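Local coordinates for ribosome-inactivating protein (Lychnis chalcedonica, PDB 2G5X) that belongs to the plant ribosome-inactivating proteins, whose fold joins a mixed beta sheet to a largely helical body, at residues A[72-76]-A[147-152]. Sequence-based numbering, arbitrary orientation.
Sequences GFQDR and VYGKVF
Asp75, near the end of strand 69-76, reaches across to the type II beta turn Val147-Lys150, in the loop between helices 137-145 and 154-173 of this ribosome-inactivating protein fold. Its carboxylate accepts the backbone N-H of Gly149, with N to OD2 at 2.9 Å. The N-H comes from the anti side, slightly out of the carboxylate plane, with 158° at the hydrogen. With chi1 at 70°, CG of Asp75 sits between its own N and carbonyl carbon, which carries the carboxylate out to the turn. OD1 is occupied by Arg84 in a salt bridge and by Asn86, both on the adjacent strand 83-87, so the buried acid ties turn and sheet together and its negative charge is probably offset in part by Arg84. The end of the Tyr148 side chain comes close to the strand: its CD2 lies 3.9 Å from CB of Asp75, and its OH rests against the extended aliphatic chain of Arg76, 3.6 Å from CD. The two side chains run side by side, while NH1 of Arg76 binds the carbonyl of Asn81. Two residues before Asp75, Phe73 forms an offset edge-to-face pair with Phe152, its edge toward the Phe152 face and the planes at 70°, and its CZ also touches CG1 of Val147 at 3.7 Å. Gly149, at positive phi, brings its CA within 3.3 Å of Arg76 O in a CA-H...O contact.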
loop_
_atom_site.group_PDB
_atom_site.type_symbol
_atom_site.label_atom_id
_atom_site.label_comp_id
_atom_site.label_asym_id
_atom_site.label_seq_id
_atom_site.Cartn_x
_atom_site.Cartn_y
_atom_site.Cartn_z
ATOM N N GLY A 72 -7.225 -0.061 6.113
ATOM C CA GLY A 72 -7.991 1.167 6.269
ATOM C C GLY A 72 -7.114 2.406 6.273
ATOM O O GLY A 72 -5.918 2.321 5.987
ATOM N N PHE A 73 -7.699 3.557 6.599
ATOM C CA PHE A 73 -6.951 4.812 6.637
ATOM C C PHE A 73 -7.570 5.844 7.584
ATOM O O PHE A 73 -8.726 5.723 7.991
ATOM C CB PHE A 73 -6.849 5.419 5.232
ATOM C CG PHE A 73 -8.168 5.878 4.666
ATOM C CD1 PHE A 73 -8.975 5.004 3.945
ATOM C CD2 PHE A 73 -8.614 7.182 4.877
ATOM C CE1 PHE A 73 -10.207 5.420 3.441
ATOM C CE2 PHE A 73 -9.844 7.610 4.378
ATOM C CZ PHE A 73 -10.643 6.727 3.658
ATOM N N GLN A 74 -6.783 6.863 7.919
ATOM C CA GLN A 74 -7.216 7.932 8.815
ATOM C C GLN A 74 -7.140 9.305 8.140
ATOM O O GLN A 74 -6.134 9.636 7.516
ATOM C CB GLN A 74 -6.330 7.929 10.071
ATOM C CG GLN A 74 -6.376 9.201 10.907
ATOM C CD GLN A 74 -5.278 9.224 11.958
ATOM O OE1 GLN A 74 -5.409 8.626 13.027
ATOM N NE2 GLN A 74 -4.180 9.901 11.646
ATOM N N ASP A 75 -8.211 10.090 8.250
ATOM C CA ASP A 75 -8.234 11.446 7.694
ATOM C C ASP A 75 -8.904 12.359 8.729
ATOM O O ASP A 75 -8.907 12.026 9.914
ATOM C CB ASP A 75 -8.953 11.480 6.327
ATOM C CG ASP A 75 -10.449 11.252 6.422
ATOM O OD1 ASP A 75 -10.895 10.506 7.312
ATOM O OD2 ASP A 75 -11.181 11.808 5.574
ATOM N N ARG A 76 -9.447 13.505 8.315
ATOM C CA ARG A 76 -10.094 14.407 9.277
ATOM C C ARG A 76 -11.572 14.653 9.002
ATOM O O ARG A 76 -11.971 14.867 7.861
ATOM C CB ARG A 76 -9.364 15.754 9.333
ATOM C CG ARG A 76 -8.061 15.718 10.118
ATOM C CD ARG A 76 -7.436 17.100 10.264
ATOM N NE ARG A 76 -6.168 17.036 10.991
ATOM C CZ ARG A 76 -6.052 17.028 12.316
ATOM N NH1 ARG A 76 -7.128 17.089 13.089
ATOM N NH2 ARG A 76 -4.851 16.935 12.869
ATOM N N VAL A 147 -11.344 11.992 -1.588
ATOM C CA VAL A 147 -11.581 11.286 -0.335
ATOM C C VAL A 147 -11.394 12.110 0.939
ATOM O O VAL A 147 -12.294 12.183 1.777
ATOM C CB VAL A 147 -10.675 10.032 -0.245
ATOM C CG1 VAL A 147 -10.757 9.414 1.146
ATOM C CG2 VAL A 147 -11.100 9.021 -1.297
ATOM N N TYR A 148 -10.230 12.729 1.089
ATOM C CA TYR A 148 -9.936 13.499 2.293
ATOM C C TYR A 148 -11.010 14.482 2.774
ATOM O O TYR A 148 -11.407 15.404 2.059
ATOM C CB TYR A 148 -8.599 14.233 2.129
ATOM C CG TYR A 148 -8.216 15.062 3.337
ATOM C CD1 TYR A 148 -8.662 16.376 3.473
ATOM C CD2 TYR A 148 -7.431 14.522 4.357
ATOM C CE1 TYR A 148 -8.340 17.134 4.596
ATOM C CE2 TYR A 148 -7.104 15.270 5.488
ATOM C CZ TYR A 148 -7.563 16.574 5.599
ATOM O OH TYR A 148 -7.258 17.317 6.715
ATOM N N GLY A 149 -11.473 14.260 4.002
ATOM C CA GLY A 149 -12.465 15.124 4.622
ATOM C C GLY A 149 -13.843 15.219 3.996
ATOM O O GLY A 149 -14.604 16.135 4.318
ATOM N N LYS A 150 -14.191 14.282 3.125
ATOM C CA LYS A 150 -15.500 14.339 2.481
ATOM C C LYS A 150 -16.397 13.152 2.807
ATOM O O LYS A 150 -16.048 12.290 3.617
ATOM C CB LYS A 150 -15.321 14.429 0.965
ATOM C CG LYS A 150 -14.524 15.642 0.514
ATOM C CD LYS A 150 -14.328 15.647 -0.989
ATOM C CE LYS A 150 -13.584 16.896 -1.430
ATOM N NZ LYS A 150 -13.401 16.933 -2.905
ATOM N N VAL A 151 -17.571 13.135 2.184
ATOM C CA VAL A 151 -18.510 12.036 2.350
ATOM C C VAL A 151 -17.927 10.919 1.490
ATOM O O VAL A 151 -17.588 11.141 0.326
ATOM C CB VAL A 151 -19.912 12.407 1.825
ATOM C CG1 VAL A 151 -20.794 11.170 1.778
ATOM C CG2 VAL A 151 -20.537 13.467 2.718
ATOM N N PHE A 152 -17.803 9.729 2.066
ATOM C CA PHE A 152 -17.230 8.584 1.364
ATOM C C PHE A 152 -18.217 7.820 0.484
ATOM O O PHE A 152 -19.331 7.517 0.906
ATOM C CB PHE A 152 -16.642 7.592 2.374
ATOM C CG PHE A 152 -15.533 8.154 3.218
ATOM C CD1 PHE A 152 -15.349 7.704 4.523
ATOM C CD2 PHE A 152 -14.657 9.109 2.709
ATOM C CE1 PHE A 152 -14.313 8.197 5.308
ATOM C CE2 PHE A 152 -13.617 9.607 3.487
ATOM C CZ PHE A 152 -13.442 9.151 4.791
#